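Local atomic coordinates of SusD superfamily protein (Bacteroides fragilis NCTC 9343, PDB entry 3NQP), a protein that probably binds sugars at the cell surface, as an outer-membrane protein of the SusD family that would help capture glycans for uptake. Residues 204-208 with 235-239; 283-287 with 303-309; 315-321 with 353-358. All blocks are in the same frame, centred on the assembly; numbering follows the deposited sequence.

Contact 1: residues 204-208 with 235-239; sequences ECLMG and HLESV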
ATOM      1  N   GLU A 204       3.710 -14.213  -6.449  1.00 11.63           N
ATOM      2  CA  GLU A 204       2.804 -15.021  -5.615  1.00 11.39           C
ATOM      3  C   GLU A 204       1.995 -14.131  -4.628  1.00 10.33           C
ATOM      4  O   GLU A 204       0.820 -14.382  -4.408  1.00 11.29           O
ATOM      5  CB  GLU A 204       3.551 -16.115  -4.869  1.00 12.57           C
ATOM      6  CG  GLU A 204       4.068 -17.206  -5.781  1.00 13.28           C
ATOM      7  CD  GLU A 204       4.082 -18.558  -5.144  1.00 14.85           C
ATOM      8  OE1 GLU A 204       3.050 -19.249  -5.258  1.00 14.66           O
ATOM      9  OE2 GLU A 204       5.085 -18.902  -4.506  1.00 18.53           O
ATOM     10  N   CYS A 205       2.633 -13.107  -4.046  1.00  9.71           N
ATOM     11  CA  CYS A 205       1.929 -12.144  -3.213  1.00 11.40           C
ATOM     12  C   CYS A 205       0.817 -11.421  -3.988  1.00 11.10           C
ATOM     13  O   CYS A 205      -0.317 -11.321  -3.543  1.00  8.74           O
ATOM     14  CB  CYS A 205       2.875 -11.079  -2.665  1.00 13.25           C
ATOM     15  SG  CYS A 205       3.903 -11.715  -1.306  1.00 11.38           S
ATOM     16  N   LEU A 206       1.184 -10.886  -5.130  1.00 12.08           N
ATOM     17  CA  LEU A 206       0.237 -10.271  -6.024  1.00 11.68           C
ATOM     18  C   LEU A 206      -0.881 -11.235  -6.373  1.00 10.85           C
ATOM     19  O   LEU A 206      -2.048 -10.823  -6.423  1.00 13.40           O
ATOM     20  CB  LEU A 206       0.927  -9.729  -7.286  1.00 12.29           C
ATOM     21  CG  LEU A 206       0.089  -8.905  -8.251  1.00 11.99           C
ATOM     22  CD1 LEU A 206      -0.650  -7.763  -7.549  1.00  7.37           C
ATOM     23  CD2 LEU A 206       1.026  -8.347  -9.340  1.00 11.07           C
HETATM   24  N   MSE A 207      -0.585 -12.504  -6.609  1.00 13.09           N
HETATM   25  CA  MSE A 207      -1.681 -13.440  -6.928  1.00 10.57           C
HETATM   26  C   MSE A 207      -2.587 -13.600  -5.722  1.00 10.75           C
HETATM   27  O   MSE A 207      -3.795 -13.661  -5.849  1.00 11.26           O
HETATM   28  CB  MSE A 207      -1.190 -14.812  -7.429  1.00 11.63           C
HETATM   29  CG  MSE A 207      -0.430 -14.749  -8.715  1.00 14.58           C
HETATM   30 SE   MSE A 207       0.192 -16.466  -9.314  0.75 10.86          SE
HETATM   31  CE  MSE A 207      -1.479 -17.045 -10.026  1.00 15.09           C
ATOM     32  N   GLY A 208      -2.000 -13.643  -4.524  1.00 12.27           N
ATOM     33  CA  GLY A 208      -2.800 -13.684  -3.317  1.00 10.68           C
ATOM     34  C   GLY A 208      -3.713 -12.475  -3.212  1.00 11.37           C
ATOM     35  O   GLY A 208      -4.872 -12.609  -2.834  1.00 12.32           O
ATOM     36  N   HIS A 235      -1.152 -19.587  -2.993  1.00 12.37           N
ATOM     37  CA  HIS A 235      -0.012 -18.736  -3.308  1.00 10.86           C
ATOM     38  C   HIS A 235       0.497 -18.052  -2.057  1.00 13.11           C
ATOM     39  O   HIS A 235       1.712 -17.955  -1.856  1.00 11.05           O
ATOM     40  CB  HIS A 235      -0.352 -17.772  -4.465  1.00 14.97           C
ATOM     41  CG  HIS A 235      -0.393 -18.469  -5.792  1.00 13.10           C
ATOM     42  ND1 HIS A 235       0.758 -18.937  -6.397  1.00 12.40           N
ATOM     43  CD2 HIS A 235      -1.428 -18.894  -6.562  1.00 16.97           C
ATOM     44  CE1 HIS A 235       0.431 -19.588  -7.511  1.00 14.01           C
ATOM     45  NE2 HIS A 235      -0.888 -19.579  -7.633  1.00 12.13           N
ATOM     46  N   LEU A 236      -0.405 -17.633  -1.170  1.00  9.46           N
ATOM     47  CA  LEU A 236       0.064 -16.983   0.065  1.00 12.18           C
ATOM     48  C   LEU A 236       0.780 -17.977   0.981  1.00 11.89           C
ATOM     49  O   LEU A 236       1.764 -17.622   1.632  1.00 11.46           O
ATOM     50  CB  LEU A 236      -1.107 -16.292   0.788  1.00 10.46           C
ATOM     51  CG  LEU A 236      -1.660 -15.109  -0.016  1.00 11.93           C
ATOM     52  CD1 LEU A 236      -3.098 -14.847   0.339  1.00  7.88           C
ATOM     53  CD2 LEU A 236      -0.780 -13.831   0.158  1.00 14.44           C
ATOM     54  N   GLU A 237       0.276 -19.218   1.054  1.00 13.22           N
ATOM     55  CA  GLU A 237       0.938 -20.233   1.880  1.00 13.20           C
ATOM     56  C   GLU A 237       2.276 -20.583   1.281  1.00 12.92           C
ATOM     57  O   GLU A 237       3.198 -20.914   2.003  1.00 12.57           O
ATOM     58  CB  GLU A 237       0.084 -21.523   2.059  1.00 14.06           C
ATOM     59  CG  GLU A 237      -1.108 -21.227   2.942  1.00 13.35           C
ATOM     60  CD  GLU A 237      -1.960 -22.391   3.313  1.00 19.52           C
ATOM     61  OE1 GLU A 237      -2.028 -23.352   2.528  1.00 15.98           O
ATOM     62  OE2 GLU A 237      -2.603 -22.284   4.380  1.00 19.14           O
ATOM     63  N   SER A 238       2.374 -20.529  -0.033  1.00 14.70           N
ATOM     64  CA  SER A 238       3.680 -20.759  -0.697  1.00 15.15           C
ATOM     65  C   SER A 238       4.701 -19.705  -0.273  1.00 15.35           C
ATOM     66  O   SER A 238       5.884 -20.021   0.016  1.00 15.75           O
ATOM     67  CB  SER A 238       3.518 -20.721  -2.222  1.00 11.60           C
ATOM     68  OG  SER A 238       4.754 -20.978  -2.882  1.00 14.18           O
ATOM     69  N   VAL A 239       4.241 -18.452  -0.242  1.00 12.58           N
ATOM     70  CA  VAL A 239       5.070 -17.371   0.259  1.00 12.79           C
ATOM     71  C   VAL A 239       5.531 -17.647   1.680  1.00 12.44           C
ATOM     72  O   VAL A 239       6.721 -17.468   1.971  1.00 12.45           O
ATOM     73  CB  VAL A 239       4.397 -15.983   0.120  1.00 15.24           C
ATOM     74  CG1 VAL A 239       5.272 -14.888   0.795  1.00 11.66           C
ATOM     75  CG2 VAL A 239       4.122 -15.647  -1.388  1.00 10.92           C
TER
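E204 sends its carboxylate across to H235 and S238. H235 ND1 donates to the anti lone pair of E204 OE1 over 2.6 Å, while S238 OG donates to the syn lone pair of E204 OE2 at 2.7 Å. A turn about the CB-CG bond of E204 (chi2 -147°) brings the carboxylate to both donors. Y243 OH adds a hydrogen bond to OE2, so a buried acid, probably charged, has three partners. M207, present as selenomethionine, lays SE over the H235 ring face, 3.7 Å from the centroid, the Met-aromatic arrangement in which a polarisable chalcogen suits a ring face. The segments belong to the roughly antiparallel helices 200-216 and 228-241; the axes of the two short segments approach to 8.3 Å at 144°, a helix pair consistent with the TPR-clan character of the family. Packing is close at G208, where a side chain would clash with L236 CG, which lies 3.8 Å from G208 CA; helix 382-396 closes over other parts of L236. V239 CG2 meets E204 CB at 3.6 Å and also touches C205 SG. H235 and S238, by contrast, are only partly buried and keep some access to solvent.

Contact 2: residues 283-287 with 303-309; sequences FTYNV and FGDALDI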
ATOM      1  N   PHE A 283       4.918  14.212   6.261  1.00  8.36           N
ATOM      2  CA  PHE A 283       4.060  13.778   7.382  1.00  9.36           C
ATOM      3  C   PHE A 283       4.647  14.251   8.726  1.00 11.96           C
ATOM      4  O   PHE A 283       4.268  13.714   9.772  1.00 11.77           O
ATOM      5  CB  PHE A 283       3.943  12.247   7.470  1.00  7.20           C
ATOM      6  CG  PHE A 283       3.057  11.617   6.426  1.00  8.10           C
ATOM      7  CD1 PHE A 283       3.441  11.561   5.106  1.00 10.31           C
ATOM      8  CD2 PHE A 283       1.877  10.977   6.798  1.00 11.21           C
ATOM      9  CE1 PHE A 283       2.601  10.942   4.160  1.00 11.25           C
ATOM     10  CE2 PHE A 283       1.058  10.354   5.864  1.00  8.44           C
ATOM     11  CZ  PHE A 283       1.422  10.330   4.565  1.00 13.99           C
ATOM     12  N   THR A 284       5.597  15.188   8.695  1.00 12.06           N
ATOM     13  CA  THR A 284       6.327  15.579   9.923  1.00  9.76           C
ATOM     14  C   THR A 284       5.965  16.988  10.436  1.00 14.06           C
ATOM     15  O   THR A 284       4.830  17.211  10.907  1.00 14.41           O
ATOM     16  CB  THR A 284       7.842  15.373   9.761  1.00 10.27           C
ATOM     17  OG1 THR A 284       8.404  16.278   8.794  1.00  7.83           O
ATOM     18  CG2 THR A 284       8.118  13.915   9.357  1.00  8.75           C
ATOM     19  N   TYR A 285       6.919  17.928  10.361  1.00 10.49           N
ATOM     20  CA  TYR A 285       6.671  19.296  10.723  1.00  7.84           C
ATOM     21  C   TYR A 285       7.777  20.158  10.038  1.00 12.63           C
ATOM     22  O   TYR A 285       8.827  19.647   9.577  1.00 10.48           O
ATOM     23  CB  TYR A 285       6.674  19.464  12.241  1.00  9.65           C
ATOM     24  CG  TYR A 285       7.919  18.868  12.838  1.00  9.36           C
ATOM     25  CD1 TYR A 285       7.980  17.508  13.129  1.00 12.24           C
ATOM     26  CD2 TYR A 285       9.043  19.638  13.064  1.00 11.41           C
ATOM     27  CE1 TYR A 285       9.131  16.926  13.646  1.00 14.73           C
ATOM     28  CE2 TYR A 285      10.224  19.048  13.607  1.00 12.81           C
ATOM     29  CZ  TYR A 285      10.255  17.702  13.873  1.00 14.50           C
ATOM     30  OH  TYR A 285      11.409  17.105  14.364  1.00 12.51           O
ATOM     31  N   ASN A 286       7.496  21.447   9.955  1.00 11.88           N
ATOM     32  CA  ASN A 286       8.364  22.430   9.343  1.00 11.99           C
ATOM     33  C   ASN A 286       9.100  23.191  10.452  1.00  9.61           C
ATOM     34  O   ASN A 286       8.530  24.076  11.065  1.00 12.15           O
ATOM     35  CB  ASN A 286       7.476  23.402   8.566  1.00 10.93           C
ATOM     36  CG  ASN A 286       8.246  24.318   7.627  1.00 15.57           C
ATOM     37  OD1 ASN A 286       9.318  24.798   7.948  1.00 14.32           O
ATOM     38  ND2 ASN A 286       7.670  24.574   6.452  1.00  8.69           N
ATOM     39  N   VAL A 287      10.371  22.923  10.654  1.00 13.29           N
ATOM     40  CA  VAL A 287      11.124  23.634  11.718  1.00 11.91           C
ATOM     41  C   VAL A 287      11.253  25.135  11.417  1.00 15.01           C
ATOM     42  O   VAL A 287      11.154  25.972  12.309  1.00 10.83           O
ATOM     43  CB  VAL A 287      12.481  23.006  11.928  1.00 14.83           C
ATOM     44  CG1 VAL A 287      13.398  23.928  12.760  1.00 15.87           C
ATOM     45  CG2 VAL A 287      12.301  21.683  12.651  1.00 14.80           C
ATOM     46  N   PHE A 303       9.035  20.725  22.139  1.00 12.48           N
ATOM     47  CA  PHE A 303       9.171  19.773  21.026  1.00 12.62           C
ATOM     48  C   PHE A 303      10.427  20.041  20.168  1.00 12.30           C
ATOM     49  O   PHE A 303      11.206  19.134  19.896  1.00 15.54           O
ATOM     50  CB  PHE A 303       7.881  19.839  20.182  1.00 13.90           C
ATOM     51  CG  PHE A 303       7.757  18.737  19.159  1.00  6.87           C
ATOM     52  CD1 PHE A 303       8.424  18.812  17.975  1.00 11.44           C
ATOM     53  CD2 PHE A 303       7.008  17.612  19.433  1.00 14.86           C
ATOM     54  CE1 PHE A 303       8.299  17.796  17.013  1.00 12.48           C
ATOM     55  CE2 PHE A 303       6.910  16.593  18.509  1.00 16.94           C
ATOM     56  CZ  PHE A 303       7.542  16.707  17.282  1.00 16.08           C
ATOM     57  N   GLY A 304      10.621  21.283  19.726  1.00 13.46           N
ATOM     58  CA  GLY A 304      11.812  21.628  18.963  1.00 14.95           C
ATOM     59  C   GLY A 304      11.917  20.731  17.725  1.00 14.71           C
ATOM     60  O   GLY A 304      10.931  20.507  17.022  1.00 14.20           O
ATOM     61  N   ASP A 305      13.111  20.237  17.437  1.00 12.54           N
ATOM     62  CA  ASP A 305      13.312  19.342  16.315  1.00 12.44           C
ATOM     63  C   ASP A 305      13.461  17.928  16.853  1.00 12.94           C
ATOM     64  O   ASP A 305      14.511  17.286  16.686  1.00 14.06           O
ATOM     65  CB  ASP A 305      14.559  19.729  15.510  1.00 11.93           C
ATOM     66  CG  ASP A 305      14.765  18.842  14.311  1.00 13.83           C
ATOM     67  OD1 ASP A 305      13.849  18.090  13.953  1.00 12.77           O
ATOM     68  OD2 ASP A 305      15.808  18.930  13.672  1.00 12.75           O
ATOM     69  N   ALA A 306      12.399  17.433  17.476  1.00 12.30           N
ATOM     70  CA  ALA A 306      12.430  16.168  18.209  1.00 14.43           C
ATOM     71  C   ALA A 306      12.782  14.967  17.325  1.00 16.60           C
ATOM     72  O   ALA A 306      13.354  14.050  17.807  1.00 16.87           O
ATOM     73  CB  ALA A 306      11.086  15.942  18.890  1.00 13.67           C
ATOM     74  N   LEU A 307      12.421  14.991  16.034  1.00 11.15           N
ATOM     75  CA  LEU A 307      12.746  13.893  15.094  1.00 14.29           C
ATOM     76  C   LEU A 307      14.111  13.996  14.448  1.00 15.58           C
ATOM     77  O   LEU A 307      14.550  13.053  13.810  1.00 16.21           O
ATOM     78  CB  LEU A 307      11.702  13.772  14.003  1.00 11.16           C
ATOM     79  CG  LEU A 307      10.322  13.357  14.521  1.00 17.26           C
ATOM     80  CD1 LEU A 307       9.382  13.115  13.341  1.00  9.32           C
ATOM     81  CD2 LEU A 307      10.322  12.139  15.475  1.00 14.44           C
ATOM     82  N   ASP A 308      14.805  15.120  14.643  0.80 16.29           N
ATOM     83  CA  ASP A 308      16.057  15.378  13.927  0.80 16.20           C
ATOM     84  C   ASP A 308      15.826  15.320  12.413  0.80 14.44           C
ATOM     85  O   ASP A 308      16.395  14.501  11.670  0.80 13.96           O
ATOM     86  CB  ASP A 308      17.182  14.432  14.367  0.80 16.61           C
ATOM     87  CG  ASP A 308      18.576  14.954  13.976  0.80 19.92           C
ATOM     88  OD1 ASP A 308      18.715  16.059  13.397  0.80 15.05           O
ATOM     89  OD2 ASP A 308      19.544  14.239  14.251  0.80 18.93           O
ATOM     90  N   ILE A 309      14.999  16.238  11.962  1.00 12.03           N
ATOM     91  CA  ILE A 309      14.774  16.388  10.539  1.00 11.07           C
ATOM     92  C   ILE A 309      15.215  17.783  10.041  1.00 11.93           C
ATOM     93  O   ILE A 309      15.106  18.056   8.862  1.00 10.51           O
ATOM     94  CB  ILE A 309      13.298  16.126  10.181  1.00 11.03           C
ATOM     95  CG1 ILE A 309      12.422  17.149  10.839  1.00  7.26           C
ATOM     96  CG2 ILE A 309      12.868  14.640  10.532  1.00  7.61           C
ATOM     97  CD1 ILE A 309      10.941  17.273  10.318  1.00  9.41           C
TER
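The Y285 ring is clamped between I309 and F303. I309 CD1 lies 3.7 Å from the ring centroid and 13° off its normal, a CH-pi contact over the centre of one face. Against the opposite face comes the edge of F303, in a T-shaped pair with centroids 5.1 Å apart and planes at 89°; its CE1 sits toward the rim of the tyrosine ring. L307 fills in at the edge of the ring, with CD1 3.8 Å from Y285 CE1. A large flat side chain suits this place because it offers two faces and an edge to apolar neighbours while carrying a hydroxyl at its far end.

That hydroxyl both gives and takes. Y285 OH donates to the anti lone pair of D305 OD1 at 2.7 Å, and accepts from L307 N at 2.9 Å; these bonds pin the hydroxyl, while the packing on the two faces sets the turn of the ring. D305 OD1 has a second donor, I309 N, at 3.0 Å on its syn side and nearly straight, while Q310 N bonds to D305 OD2. With CG anti to its backbone N (chi1 -178°), the D305 carboxylate lies within reach of both amides.

Alongside, T284 and I309 meet tip to tip, OG1 lying a close 3.1 Å from I309 CD1, although the hydroxyl's hydrogen bond is to G281 O. V287 CG2 rests near D305 CG. G304, with positive phi, adopts a backbone shape that suits a residue without a side chain. The D305-D308 type I beta turn, its first aspartate bonded to the amide just after it, is thus tied by Y285 OH to the other arm of the long irregular loop between strand 265-269 and helix 321-325.

Contact 3: residues 315-321 with 353-358; sequences QTYEYNK and LYGTHV. With EDO (1,2-ethanediol), chain E.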
ATOM      1  N   GLN A 315       4.141  19.491   7.291  1.00 11.55           N
ATOM      2  CA  GLN A 315       2.998  18.680   7.693  1.00 13.35           C
ATOM      3  C   GLN A 315       1.828  18.977   6.772  1.00 12.23           C
ATOM      4  O   GLN A 315       0.948  19.792   7.066  1.00 10.28           O
ATOM      5  CB  GLN A 315       2.593  18.866   9.165  1.00 13.63           C
ATOM      6  CG  GLN A 315       1.693  17.686   9.612  1.00 11.38           C
ATOM      7  CD  GLN A 315       1.360  17.701  11.066  1.00 11.94           C
ATOM      8  OE1 GLN A 315       1.180  18.770  11.635  1.00 10.72           O
ATOM      9  NE2 GLN A 315       1.211  16.505  11.679  1.00  8.59           N
ATOM     10  N   THR A 316       1.880  18.315   5.632  1.00 10.83           N
ATOM     11  CA  THR A 316       0.858  18.404   4.611  1.00 12.02           C
ATOM     12  C   THR A 316       0.066  17.104   4.437  1.00 12.93           C
ATOM     13  O   THR A 316      -0.812  17.034   3.611  1.00 10.48           O
ATOM     14  CB  THR A 316       1.476  18.869   3.228  1.00 12.36           C
ATOM     15  OG1 THR A 316       2.623  18.091   2.890  1.00 11.58           O
ATOM     16  CG2 THR A 316       1.897  20.376   3.299  1.00  9.16           C
ATOM     17  N   TYR A 317       0.368  16.098   5.243  1.00 11.75           N
ATOM     18  CA  TYR A 317      -0.433  14.891   5.393  1.00 10.55           C
ATOM     19  C   TYR A 317      -0.407  14.560   6.883  1.00 13.25           C
ATOM     20  O   TYR A 317       0.691  14.526   7.490  1.00 10.89           O
ATOM     21  CB  TYR A 317       0.166  13.670   4.612  1.00  9.55           C
ATOM     22  CG  TYR A 317       0.188  13.894   3.120  1.00 12.21           C
ATOM     23  CD1 TYR A 317       1.255  14.553   2.521  1.00 13.57           C
ATOM     24  CD2 TYR A 317      -0.873  13.522   2.318  1.00 12.45           C
ATOM     25  CE1 TYR A 317       1.276  14.831   1.175  1.00 10.17           C
ATOM     26  CE2 TYR A 317      -0.855  13.783   0.969  1.00 14.43           C
ATOM     27  CZ  TYR A 317       0.229  14.426   0.390  1.00 13.48           C
ATOM     28  OH  TYR A 317       0.241  14.730  -0.945  1.00 15.91           O
ATOM     29  N   GLU A 318      -1.576  14.359   7.479  1.00  8.79           N
ATOM     30  CA  GLU A 318      -1.668  14.079   8.909  1.00 10.85           C
ATOM     31  C   GLU A 318      -2.842  13.175   9.255  1.00 11.97           C
ATOM     32  O   GLU A 318      -3.987  13.476   8.940  1.00  9.56           O
ATOM     33  CB  GLU A 318      -1.856  15.351   9.738  1.00 11.15           C
ATOM     34  CG  GLU A 318      -1.725  15.127  11.322  1.00  8.16           C
ATOM     35  CD  GLU A 318      -1.867  16.443  12.093  1.00 10.89           C
ATOM     36  OE1 GLU A 318      -2.018  17.493  11.441  1.00 12.33           O
ATOM     37  OE2 GLU A 318      -1.757  16.424  13.346  1.00 12.88           O
ATOM     38  N   TYR A 319      -2.558  12.131  10.015  1.00 11.44           N
ATOM     39  CA  TYR A 319      -3.618  11.268  10.503  1.00 12.44           C
ATOM     40  C   TYR A 319      -4.402  11.925  11.604  1.00 11.54           C
ATOM     41  O   TYR A 319      -3.847  12.621  12.468  1.00 10.96           O
ATOM     42  CB  TYR A 319      -3.059   9.954  11.003  1.00 10.83           C
ATOM     43  CG  TYR A 319      -2.511   9.107   9.888  1.00 11.55           C
ATOM     44  CD1 TYR A 319      -3.348   8.303   9.142  1.00 10.58           C
ATOM     45  CD2 TYR A 319      -1.166   9.124   9.575  1.00  9.15           C
ATOM     46  CE1 TYR A 319      -2.853   7.533   8.075  1.00  7.05           C
ATOM     47  CE2 TYR A 319      -0.645   8.311   8.518  1.00  8.67           C
ATOM     48  CZ  TYR A 319      -1.528   7.546   7.776  1.00 14.21           C
ATOM     49  OH  TYR A 319      -1.084   6.770   6.731  1.00 12.54           O
ATOM     50  N   ASN A 320      -5.708  11.671  11.604  1.00 11.72           N
ATOM     51  CA  ASN A 320      -6.571  12.085  12.714  1.00 12.23           C
ATOM     52  C   ASN A 320      -5.927  11.484  13.952  1.00 12.03           C
ATOM     53  O   ASN A 320      -5.440  10.352  13.915  1.00 10.48           O
ATOM     54  CB  ASN A 320      -7.942  11.472  12.496  1.00 14.20           C
ATOM     55  CG  ASN A 320      -8.952  11.912  13.489  1.00 18.41           C
ATOM     56  OD1 ASN A 320      -8.873  11.563  14.674  1.00 14.32           O
ATOM     57  ND2 ASN A 320      -9.949  12.680  13.019  1.00 15.32           N
ATOM     58  N   LYS A 321      -5.930  12.220  15.046  1.00 10.59           N
ATOM     59  CA  LYS A 321      -5.208  11.782  16.241  1.00 13.42           C
ATOM     60  C   LYS A 321      -5.780  10.505  16.900  1.00 13.55           C
ATOM     61  O   LYS A 321      -5.098   9.836  17.683  1.00 14.58           O
ATOM     62  CB  LYS A 321      -5.186  12.928  17.254  1.00 13.91           C
ATOM     63  CG  LYS A 321      -6.537  13.269  17.872  1.00 12.81           C
ATOM     64  CD  LYS A 321      -6.404  14.395  18.943  1.00 20.06           C
ATOM     65  CE  LYS A 321      -6.292  15.792  18.228  1.00 20.73           C
ATOM     66  NZ  LYS A 321      -6.192  16.927  19.185  1.00 20.16           N
ATOM     67  N   LEU A 353      -3.140  16.064  23.944  1.00 14.02           N
ATOM     68  CA  LEU A 353      -2.662  15.647  22.630  1.00 12.14           C
ATOM     69  C   LEU A 353      -3.137  16.638  21.563  1.00 15.95           C
ATOM     70  O   LEU A 353      -4.347  16.911  21.446  1.00 14.50           O
ATOM     71  CB  LEU A 353      -3.168  14.232  22.277  1.00 14.11           C
ATOM     72  CG  LEU A 353      -2.716  13.668  20.902  1.00 13.09           C
ATOM     73  CD1 LEU A 353      -1.138  13.513  20.903  1.00 15.24           C
ATOM     74  CD2 LEU A 353      -3.445  12.337  20.550  1.00 15.87           C
ATOM     75  N   TYR A 354      -2.202  17.132  20.760  1.00 14.01           N
ATOM     76  CA  TYR A 354      -2.526  18.111  19.715  1.00 15.51           C
ATOM     77  C   TYR A 354      -2.351  17.559  18.289  1.00 15.07           C
ATOM     78  O   TYR A 354      -3.302  17.459  17.521  1.00 15.45           O
ATOM     79  CB  TYR A 354      -1.668  19.361  19.938  1.00 13.62           C
ATOM     80  CG  TYR A 354      -2.051  20.584  19.130  1.00 15.88           C
ATOM     81  CD1 TYR A 354      -1.629  20.746  17.824  1.00 17.22           C
ATOM     82  CD2 TYR A 354      -2.874  21.565  19.664  1.00 16.10           C
ATOM     83  CE1 TYR A 354      -1.988  21.871  17.087  1.00 12.26           C
ATOM     84  CE2 TYR A 354      -3.215  22.667  18.945  1.00 15.47           C
ATOM     85  CZ  TYR A 354      -2.772  22.844  17.663  1.00 17.12           C
ATOM     86  OH  TYR A 354      -3.142  23.993  16.936  1.00 14.82           O
ATOM     87  N   GLY A 355      -1.124  17.183  17.936  1.00 13.99           N
ATOM     88  CA  GLY A 355      -0.853  16.604  16.629  1.00 14.39           C
ATOM     89  C   GLY A 355      -0.043  15.322  16.740  1.00 12.78           C
ATOM     90  O   GLY A 355       0.408  14.935  17.810  1.00  9.31           O
ATOM     91  N   THR A 356       0.071  14.639  15.618  1.00 11.60           N
ATOM     92  CA  THR A 356       0.865  13.459  15.523  1.00 10.85           C
ATOM     93  C   THR A 356       1.643  13.576  14.228  1.00 13.24           C
ATOM     94  O   THR A 356       1.179  14.210  13.292  1.00 11.90           O
ATOM     95  CB  THR A 356      -0.020  12.177  15.543  1.00  9.88           C
ATOM     96  OG1 THR A 356      -0.885  12.195  14.405  1.00  8.10           O
ATOM     97  CG2 THR A 356      -0.840  12.080  16.853  1.00  7.84           C
ATOM     98  N   HIS A 357       2.801  12.904  14.176  1.00 11.55           N
ATOM     99  CA  HIS A 357       3.817  13.109  13.166  1.00 10.81           C
ATOM    100  C   HIS A 357       4.533  11.766  12.903  1.00 10.43           C
ATOM    101  O   HIS A 357       4.888  11.049  13.835  1.00 12.17           O
ATOM    102  CB  HIS A 357       4.800  14.189  13.680  1.00 14.03           C
ATOM    103  CG  HIS A 357       4.125  15.375  14.297  1.00 11.16           C
ATOM    104  ND1 HIS A 357       3.787  16.495  13.572  1.00 12.28           N
ATOM    105  CD2 HIS A 357       3.730  15.622  15.578  1.00 15.20           C
ATOM    106  CE1 HIS A 357       3.186  17.369  14.370  1.00 14.96           C
ATOM    107  NE2 HIS A 357       3.165  16.873  15.598  1.00 10.44           N
ATOM    108  N   VAL A 358       4.652  11.375  11.632  1.00 11.28           N
ATOM    109  CA  VAL A 358       4.999  10.003  11.325  1.00  9.52           C
ATOM    110  C   VAL A 358       6.498   9.855  11.175  1.00  9.88           C
ATOM    111  O   VAL A 358       7.119  10.468  10.275  1.00 10.41           O
ATOM    112  CB  VAL A 358       4.256   9.494  10.030  1.00  5.32           C
ATOM    113  CG1 VAL A 358       4.689   8.057   9.702  1.00  9.18           C
ATOM    114  CG2 VAL A 358       2.713   9.566  10.249  1.00  8.94           C
TER
HETATM  115  C1  EDO E1005      -6.773  20.342  19.483  1.00 21.95           C
HETATM  116  O1  EDO E1005      -6.337  19.350  20.411  1.00 29.31           O
HETATM  117  C2  EDO E1005      -5.859  20.462  18.257  1.00 19.42           C
HETATM  118  O2  EDO E1005      -5.977  19.345  17.359  1.00 15.12           O
HETATM  119  O   HOH W   1      -2.953  14.180  14.429  1.00 12.20           O
HETATM  120  O   HOH W   2      -4.598  16.421  15.213  1.00 18.39           O
HETATM  121  O   HOH W   3      -0.063  11.993  11.457  1.00 10.90           O
HETATM  122  O   HOH W   4      -2.775   9.801  14.540  1.00 12.19           O
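K321 reaches along the edge of a two-stranded antiparallel beta hairpin, strands 338-344 and 351-358, and grips it where a classic beta bulge places Y354 and G355 both opposite S341. Its ammonium donates to L353 O at 2.9 Å from 35° out of the carbonyl plane, and makes a weaker bond to Y354 O. The chain bends at chi3 (79°), turning NZ toward these carbonyls while its methylenes slide past L353 CD2. A long base suits a place where its ammonium can reach carbonyl oxygens of the strand. The same NZ holds O2 of an ethanediol molecule, probably from the crystallisation liquor, whose C2 lies over one face of the Y354 ring.

Further along, E318 stretches fully extended to place OE2 beside the strand, where T356 N makes a weak bond of 3.4 Å; S60 OG is its stronger direct partner. The Q315 amide lies close to H357, its plane 23° from that of the ring, with OE1 held by D61 N. Y319 meets V358 CG2 at the ring edge, CD2 4.0 Å away, while its hydroxyl bonds to E48 beyond the contact.

Bridging water completes the seam: T356 OG1 gathers three waters, and between them these reach E318 OE2, Y319 N, Y319 O and N320 O, a polar layer that joins loop and strand. N320 is the N-cap of helix 321-325, its OD1 accepting from A322 N. H357 NE2 is hydrogen-bonded to S341 OG of strand 338-344.

Contact 1 lies in the helical part of the chain, on the other side of its centre from contacts 2 and 3, whose centres stand only about 12 Å apart. It is a buried helix pair centred on a carboxylate with direct partners. Contact 3, also buried, joins a loop to a hairpin edge by lysine and water, whereas contact 2 is partly exposed and lies farther from the centre, folding a loop about an aromatic ring. Contacts 2 and 3 share the long loop between strand 265-269 and helix 321-325. They also touch: T284 O probably accepts from H357 ND1 at 2.9 Å, and F283 O probably from V358 N, which ties residues 283-284 to strand 351-358.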